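PDB 5H3K: Slr0280 protein from Synechocystis sp., which is of unknown function but carries a phosphodiester glycosidase (NAGPA-type) domain and may therefore remove sugars linked through phosphodiesters. Local coordinates for residues A[126-129]-A[130-134]; A[252-255]-A[256-259]; A[554-557]-A[558-562]; A[591-595]-A[596-600]. All blocks are in the same frame, centred on the assembly; numbering follows the deposited sequence.

Contact 1: A[126-129]-A[130-134]; sequences DVTS and LLQGF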
# COMPACT_ATOMS: atom_id res chain seq x y z
N ASP A 126 -2.93 21.98 -11.38
CA ASP A 126 -3.85 22.93 -12.02
C ASP A 126 -3.83 22.69 -13.53
O ASP A 126 -2.87 23.07 -14.21
CB ASP A 126 -3.44 24.37 -11.67
CG ASP A 126 -4.42 25.42 -12.20
OD1 ASP A 126 -5.05 25.19 -13.25
OD2 ASP A 126 -4.53 26.49 -11.57
N VAL A 127 -4.87 22.04 -14.04
CA VAL A 127 -4.91 21.65 -15.45
C VAL A 127 -5.76 22.60 -16.29
O VAL A 127 -6.05 22.32 -17.46
CB VAL A 127 -5.45 20.20 -15.63
CG1 VAL A 127 -4.53 19.20 -14.92
CG2 VAL A 127 -6.88 20.09 -15.11
N THR A 128 -6.13 23.74 -15.70
CA THR A 128 -7.03 24.70 -16.35
C THR A 128 -6.52 25.17 -17.71
O THR A 128 -7.25 25.14 -18.70
CB THR A 128 -7.28 25.94 -15.46
OG1 THR A 128 -7.56 25.51 -14.12
CG2 THR A 128 -8.47 26.74 -15.98
N SER A 129 -5.26 25.60 -17.76
CA SER A 129 -4.68 26.08 -19.02
C SER A 129 -4.41 24.95 -19.99
O SER A 129 -4.63 25.08 -21.20
CB SER A 129 -3.39 26.85 -18.75
OG SER A 129 -3.69 28.12 -18.19
N LEU A 130 -3.91 23.84 -19.45
CA LEU A 130 -3.60 22.66 -20.23
C LEU A 130 -4.77 22.24 -21.10
O LEU A 130 -4.60 21.89 -22.27
CB LEU A 130 -3.24 21.50 -19.30
CG LEU A 130 -2.78 20.19 -19.94
CD1 LEU A 130 -1.48 20.41 -20.70
CD2 LEU A 130 -2.61 19.13 -18.87
N LEU A 131 -5.97 22.30 -20.53
CA LEU A 131 -7.16 21.76 -21.18
C LEU A 131 -8.09 22.85 -21.67
O LEU A 131 -9.25 22.58 -22.00
CB LEU A 131 -7.92 20.87 -20.20
CG LEU A 131 -7.11 19.71 -19.64
CD1 LEU A 131 -7.93 18.92 -18.64
CD2 LEU A 131 -6.63 18.83 -20.79
N GLN A 132 -7.59 24.08 -21.71
CA GLN A 132 -8.42 25.25 -22.02
C GLN A 132 -9.09 25.17 -23.39
O GLN A 132 -10.24 25.58 -23.56
CB GLN A 132 -7.60 26.54 -21.89
CG GLN A 132 -8.39 27.71 -21.33
CD GLN A 132 -7.53 28.69 -20.55
OE1 GLN A 132 -6.43 29.05 -20.98
NE2 GLN A 132 -8.01 29.11 -19.38
N GLY A 133 -8.37 24.63 -24.37
CA GLY A 133 -8.88 24.53 -25.72
C GLY A 133 -10.15 23.71 -25.84
O GLY A 133 -10.88 23.82 -26.82
N PHE A 134 -10.42 22.87 -24.83
CA PHE A 134 -11.51 21.91 -24.93
C PHE A 134 -12.80 22.37 -24.24
O PHE A 134 -13.77 21.61 -24.17
CB PHE A 134 -11.06 20.55 -24.41
CG PHE A 134 -9.80 20.06 -25.07
CD1 PHE A 134 -9.76 19.84 -26.44
CD2 PHE A 134 -8.65 19.83 -24.32
CE1 PHE A 134 -8.60 19.40 -27.06
CE2 PHE A 134 -7.48 19.39 -24.93
CZ PHE A 134 -7.46 19.17 -26.31
O HOH W 1 -2.90 24.36 -16.58
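Leu-130 and Val-127 meet where the chain leaves strand 122-126 and folds into a tight turn. Leu-130 CB rests 3.5 Å from Val-127 O. CG of Leu-130 is anti to its backbone nitrogen (chi1 -176°), and this leaves Leu-130 CD2 in a loose touch with Val-127 CG1 at 4.4 Å. The other branch of Val-127 serves Leu-131. The two side chains lie side by side and point the same way, with Val-127 CG2 3.9 Å from Leu-131 CD1. Val-127 O accepts from Leu-131 N at 3.1 Å, the donor almost in line with the C=O bond.

Ser-129 is the first residue of a type I beta turn that ends at Gln-132. Ser-129 O accepts from Gln-132 N at 3.2 Å, and the donor comes from above the carbonyl plane. A water bridges the start of the turn: it donates to Asp-126 O and accepts from Leu-130 N.

Thr-128 ties the turn back to Asp-126. Its backbone N donates to Asp-126 OD1, an Asx turn. Thr-128 OG1 donates to Asp-126 OD1 at 2.7 Å, on the syn side. With an alanine in place of Thr-128, Asp-126 OD1 would probably lose the hydroxyl bond and keep that of the backbone N, and the amide of Thr-78 would lose the hydroxyl it bonds.

The turn follows strand 122-126 and is flanked by strands 75-81 and 112-119. Asp-126 OD2 makes a salt bridge to Arg-77, and Val-127 touches Leu-80. Leu-130 meets Gln-112 and Leu-91, while Leu-131 packs on Trp-106 and Met-146.

Contact 2: A[252-255]-A[256-259]; sequences TLTS and PFRL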
# COMPACT_ATOMS: atom_id res chain seq x y z
N THR A 252 3.45 10.35 -25.75
CA THR A 252 2.77 11.12 -26.78
C THR A 252 3.75 11.92 -27.63
O THR A 252 4.89 12.16 -27.22
CB THR A 252 1.70 12.06 -26.20
OG1 THR A 252 2.34 13.08 -25.41
CG2 THR A 252 0.71 11.28 -25.33
N LEU A 253 3.31 12.31 -28.83
CA LEU A 253 4.09 13.15 -29.74
C LEU A 253 3.14 14.09 -30.45
O LEU A 253 1.93 13.89 -30.42
CB LEU A 253 4.83 12.29 -30.77
CG LEU A 253 6.01 11.43 -30.29
CD1 LEU A 253 6.56 10.58 -31.43
CD2 LEU A 253 7.10 12.29 -29.68
N THR A 254 3.69 15.11 -31.11
CA THR A 254 2.89 16.04 -31.90
C THR A 254 3.42 16.11 -33.32
O THR A 254 4.46 15.52 -33.63
CB THR A 254 2.90 17.47 -31.31
OG1 THR A 254 4.25 17.89 -31.11
CG2 THR A 254 2.16 17.51 -30.00
N SER A 255 2.70 16.83 -34.18
CA SER A 255 3.10 17.03 -35.58
C SER A 255 3.55 15.75 -36.29
O SER A 255 4.72 15.63 -36.67
CB SER A 255 4.20 18.08 -35.68
OG SER A 255 3.82 19.26 -34.98
N PRO A 256 2.64 14.78 -36.45
CA PRO A 256 1.23 14.85 -36.04
C PRO A 256 1.03 14.27 -34.64
O PRO A 256 1.93 13.59 -34.12
CB PRO A 256 0.55 13.95 -37.07
CG PRO A 256 1.56 12.85 -37.29
CD PRO A 256 2.93 13.51 -37.14
N PHE A 257 -0.12 14.55 -34.04
CA PHE A 257 -0.47 13.96 -32.75
C PHE A 257 -0.35 12.43 -32.87
O PHE A 257 -0.89 11.83 -33.81
CB PHE A 257 -1.91 14.30 -32.39
CG PHE A 257 -2.15 15.76 -32.11
CD1 PHE A 257 -3.15 16.45 -32.78
CD2 PHE A 257 -1.40 16.44 -31.16
CE1 PHE A 257 -3.40 17.79 -32.53
CE2 PHE A 257 -1.64 17.79 -30.90
CZ PHE A 257 -2.64 18.46 -31.59
N ARG A 258 0.34 11.81 -31.91
CA ARG A 258 0.54 10.37 -31.92
C ARG A 258 0.56 9.80 -30.51
O ARG A 258 1.15 10.40 -29.60
CB ARG A 258 1.87 10.03 -32.60
CG ARG A 258 1.88 10.10 -34.13
CD ARG A 258 3.30 10.13 -34.67
NE ARG A 258 3.90 11.45 -34.53
CZ ARG A 258 5.18 11.72 -34.75
NH1 ARG A 258 6.01 10.75 -35.11
NH2 ARG A 258 5.63 12.96 -34.59
N LEU A 259 -0.10 8.67 -30.31
CA LEU A 259 0.11 7.91 -29.08
C LEU A 259 1.10 6.81 -29.44
O LEU A 259 0.86 6.01 -30.35
CB LEU A 259 -1.20 7.31 -28.55
CG LEU A 259 -1.10 6.71 -27.14
CD1 LEU A 259 -0.90 7.81 -26.10
CD2 LEU A 259 -2.32 5.86 -26.79
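Leu-253 and Arg-258 face each other at the closed end of a beta hairpin made by strands 247-253 and 258-264. They are a hydrogen-bonded antiparallel pair: each backbone N donates to the other's O. Beyond them the chain turns through a cis peptide bond between Ser-255 and Pro-256.

Arg-258 can be followed outward. Arg-258 CB lies 4.1 Å from Leu-253 CB, on the face of the sheet that the two residues share. The chain then bends, with chi3 at -78°, and this brings the guanidinium back over the turn. Arg-258 NE donates to Pro-256 O at 2.9 Å, in a fairly straight bond (166°). Arg-258 NH2 donates to Thr-254 O at 3.0 Å. Both oxygens lie close to the guanidinium plane, at its edge, so the two bonds fix the rotation of the group. They also tie the arginine to both limbs of the turn.

On the other face of the hairpin, Thr-252 CG2 meets Leu-259 CD1 at 3.9 Å. Thr-252 OG1 bonds outside the hairpin, to Phe-107 N. Both residues touch Trp-177 of strand 177-182. At the turn, Thr-254 CG2 approaches the Phe-257 ring obliquely, 3.9 Å from Phe-257 CD2.

At the tip of the arginine, Arg-258 NH1 lies 3.7 Å from Leu-253 CD1, the methyl that sits over the centre of the guanidinium.

Contact 3: A[554-557]-A[558-562]; sequences AGAS and LGEFA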
# COMPACT_ATOMS: atom_id res chain seq x y z
N ALA A 554 12.96 -13.23 -12.84
CA ALA A 554 11.98 -13.34 -11.76
C ALA A 554 12.07 -12.21 -10.73
O ALA A 554 12.95 -11.34 -10.81
CB ALA A 554 12.11 -14.70 -11.08
N GLY A 555 11.15 -12.23 -9.76
CA GLY A 555 11.20 -11.31 -8.64
C GLY A 555 12.38 -11.67 -7.75
O GLY A 555 13.04 -12.68 -7.96
N ALA A 556 12.66 -10.83 -6.75
CA ALA A 556 13.83 -11.02 -5.91
C ALA A 556 13.64 -12.14 -4.89
O ALA A 556 12.54 -12.34 -4.40
CB ALA A 556 14.19 -9.72 -5.19
N SER A 557 14.72 -12.86 -4.58
CA SER A 557 14.78 -13.69 -3.40
C SER A 557 14.95 -12.77 -2.20
O SER A 557 15.17 -11.58 -2.37
CB SER A 557 15.98 -14.65 -3.46
OG SER A 557 17.20 -13.93 -3.38
N LEU A 558 14.83 -13.31 -0.98
CA LEU A 558 15.03 -12.49 0.22
C LEU A 558 16.44 -11.88 0.28
O LEU A 558 16.61 -10.71 0.64
CB LEU A 558 14.74 -13.29 1.50
CG LEU A 558 13.29 -13.73 1.74
CD1 LEU A 558 13.27 -14.76 2.88
CD2 LEU A 558 12.40 -12.54 2.06
N GLY A 559 17.46 -12.67 -0.08
CA GLY A 559 18.82 -12.17 -0.09
C GLY A 559 19.05 -11.07 -1.11
O GLY A 559 19.73 -10.07 -0.84
N GLU A 560 18.49 -11.27 -2.30
CA GLU A 560 18.54 -10.25 -3.35
C GLU A 560 17.84 -8.97 -2.92
O GLU A 560 18.35 -7.87 -3.18
CB GLU A 560 17.95 -10.79 -4.65
CG GLU A 560 18.87 -11.82 -5.32
CD GLU A 560 18.20 -12.59 -6.46
OE1 GLU A 560 16.95 -12.70 -6.46
OE2 GLU A 560 18.94 -13.11 -7.33
N PHE A 561 16.68 -9.10 -2.28
CA PHE A 561 15.95 -7.93 -1.83
C PHE A 561 16.76 -7.16 -0.78
O PHE A 561 16.81 -5.93 -0.81
CB PHE A 561 14.56 -8.32 -1.28
CG PHE A 561 13.63 -7.15 -1.07
CD1 PHE A 561 13.53 -6.14 -2.01
CD2 PHE A 561 12.84 -7.09 0.08
CE1 PHE A 561 12.66 -5.04 -1.81
CE2 PHE A 561 11.97 -6.02 0.28
CZ PHE A 561 11.88 -4.99 -0.66
N ALA A 562 17.44 -7.88 0.12
CA ALA A 562 18.34 -7.24 1.08
C ALA A 562 19.45 -6.45 0.38
O ALA A 562 19.80 -5.34 0.79
CB ALA A 562 18.93 -8.26 2.03
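Glu-560 reaches back along its own helix to hold Ser-557, the residue just before the helix. Glu-560 OE1 accepts from Ser-557 N at 2.9 Å, in a bond that is almost straight at 175°. The amide meets OE1 on the anti side, 20° out of the carboxylate plane. The same oxygen also makes a salt bridge to Arg-550, so it is gripped by a charge as well as an amide. The carboxylate reaches the amide because the Glu-560 chain runs extended beyond CG.

The serine returns the bond. Ser-557 OG accepts from Glu-560 N at 3.1 Å. It can do so because chi1 of 68° places OG between the backbone N and the carbonyl carbon, turned toward the first turn of the helix. The two reciprocal bonds make a capping box, with Ser-557 as the N-cap of helix 558-567. Helical bonding begins at once: Phe-561 N donates to Ser-557 O at 2.9 Å.

Ala-556 adds apolar contact next to the cap. Ala-556 CB touches Glu-560 CB at 3.9 Å and Phe-561 CB at 4.2 Å. Arg-550 also bonds the carbonyls of Ala-554 and Gly-555, so one guanidinium serves both the approach to the helix and its capping glutamate. Phe-561 packs on Ala-533, Val-545 and Asn-575 of strands 531-536, 542-547 and 572-576, and Leu-558 meets Pro-503 and Leu-513.

Contact 4: A[591-595]-A[596-600]; sequences LDRSP and VTAAR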
# COMPACT_ATOMS: atom_id res chain seq x y z
N LEU A 591 1.38 3.06 -7.52
CA LEU A 591 2.54 3.51 -8.29
C LEU A 591 3.25 2.37 -8.99
O LEU A 591 3.85 2.56 -10.05
CB LEU A 591 3.56 4.20 -7.37
CG LEU A 591 3.18 5.50 -6.67
CD1 LEU A 591 4.39 6.07 -5.94
CD2 LEU A 591 2.66 6.49 -7.70
N ASP A 592 3.18 1.18 -8.40
CA ASP A 592 4.12 0.11 -8.71
C ASP A 592 3.57 -1.01 -9.58
O ASP A 592 4.34 -1.80 -10.14
CB ASP A 592 4.60 -0.53 -7.40
CG ASP A 592 3.46 -1.17 -6.62
OD1 ASP A 592 2.48 -0.45 -6.28
OD2 ASP A 592 3.53 -2.39 -6.34
N ARG A 593 2.24 -1.12 -9.67
CA ARG A 593 1.62 -2.18 -10.46
C ARG A 593 0.21 -1.77 -10.82
O ARG A 593 -0.33 -0.83 -10.23
CB ARG A 593 1.58 -3.51 -9.67
CG ARG A 593 0.56 -3.53 -8.52
CD ARG A 593 0.85 -4.64 -7.50
NE ARG A 593 0.94 -5.94 -8.15
CZ ARG A 593 1.46 -7.04 -7.60
NH1 ARG A 593 1.90 -7.03 -6.36
NH2 ARG A 593 1.51 -8.17 -8.31
N SER A 594 -0.40 -2.48 -11.77
CA SER A 594 -1.80 -2.21 -12.10
C SER A 594 -2.72 -2.69 -10.99
O SER A 594 -2.50 -3.77 -10.43
CB SER A 594 -2.20 -2.89 -13.41
OG SER A 594 -1.57 -2.24 -14.50
N PRO A 595 -3.75 -1.89 -10.66
CA PRO A 595 -4.68 -2.25 -9.58
C PRO A 595 -5.25 -3.65 -9.71
O PRO A 595 -5.41 -4.30 -8.69
CB PRO A 595 -5.79 -1.20 -9.72
CG PRO A 595 -5.06 0.02 -10.24
CD PRO A 595 -4.05 -0.56 -11.23
N VAL A 596 -5.51 -4.14 -10.93
CA VAL A 596 -6.07 -5.50 -11.07
C VAL A 596 -5.15 -6.62 -10.57
O VAL A 596 -5.62 -7.71 -10.25
CB VAL A 596 -6.50 -5.83 -12.54
CG1 VAL A 596 -7.60 -4.89 -12.99
CG2 VAL A 596 -5.30 -5.80 -13.49
N THR A 597 -3.84 -6.36 -10.51
CA THR A 597 -2.87 -7.36 -10.05
C THR A 597 -2.60 -7.32 -8.54
O THR A 597 -1.85 -8.16 -8.03
CB THR A 597 -1.51 -7.23 -10.79
OG1 THR A 597 -0.86 -6.01 -10.41
CG2 THR A 597 -1.71 -7.26 -12.30
N ALA A 598 -3.18 -6.36 -7.84
CA ALA A 598 -2.89 -6.19 -6.42
C ALA A 598 -3.93 -6.95 -5.60
O ALA A 598 -5.12 -6.86 -5.87
CB ALA A 598 -2.89 -4.72 -6.04
N ALA A 599 -3.49 -7.70 -4.61
CA ALA A 599 -4.40 -8.54 -3.83
C ALA A 599 -5.02 -7.73 -2.70
O ALA A 599 -4.48 -6.70 -2.32
CB ALA A 599 -3.67 -9.75 -3.26
N ARG A 600 -6.14 -8.20 -2.15
CA ARG A 600 -6.63 -7.60 -0.92
C ARG A 600 -5.64 -7.90 0.18
O ARG A 600 -5.07 -8.99 0.21
CB ARG A 600 -7.99 -8.19 -0.52
CG ARG A 600 -9.03 -8.04 -1.59
CD ARG A 600 -10.39 -8.53 -1.11
NE ARG A 600 -11.44 -7.93 -1.93
CZ ARG A 600 -12.73 -8.19 -1.80
NH1 ARG A 600 -13.15 -9.05 -0.88
NH2 ARG A 600 -13.61 -7.59 -2.60
O HOH W 2 0.62 -4.82 -13.28
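A short 3-10 turn links strand 589-590 to strand 600-609. Two i+3 to i backbone bonds run along it. Thr-597 N donates to Ser-594 O, and Ala-598 N donates to Pro-595 O at 3.2 Å.

Thr-597 OG1 donates to Ser-594 O at 2.8 Å, in the carbonyl plane and on a lone pair. That oxygen therefore takes two donors from one residue, since Thr-597 N comes to it from above the plane. Thr-597 OG1 in turn accepts from Arg-593 NE at 2.9 Å, tilted 18° from the guanidinium plane. The bend of Arg-593 at chi3 (-54°) brings one guanidinium face under Thr-597 O, which lies 3.1 Å above the plane and offset toward the rim. Arg-593 CD touches Ala-598 CB at 4.0 Å. The far end bonds elsewhere: NH1 donates to Thr-582 O and Gly-579 O.

With a leucine in place of Arg-593, the Thr-597 hydroxyl would probably lose the arginine's N-H, and the Thr-582 and Gly-579 carbonyls the bonds from NH1.

The result is a chain of hydrogen bonds: Arg-593 NE donates to the Thr-597 hydroxyl, which donates to Ser-594 O. This fixes the rotation of the threonine and ties the turn to the 579-582 loop.

Contacts 1 and 2 lie on the same side of the chain's centre, 18 Å apart between centres and about 7 Å between nearest atoms. They do not touch, but adjacent residues serve them: Leu-131 touches Trp-106, and Thr-252 OG1 bonds Phe-107 N. Contacts 3 and 4 fall in the phosphodiester glycosidase range, with centres 19 Å apart. The chain just after strand 542-547 serves both, through Arg-550 at contact 3 and His-548, bonded by Asp-592, at contact 4. Strand 177-182 touches both contact 2, at Trp-177, and contact 4, at Gln-181, although their centres are 29 Å apart. Contacts 1 and 3 are farthest apart, at 44 Å between centres.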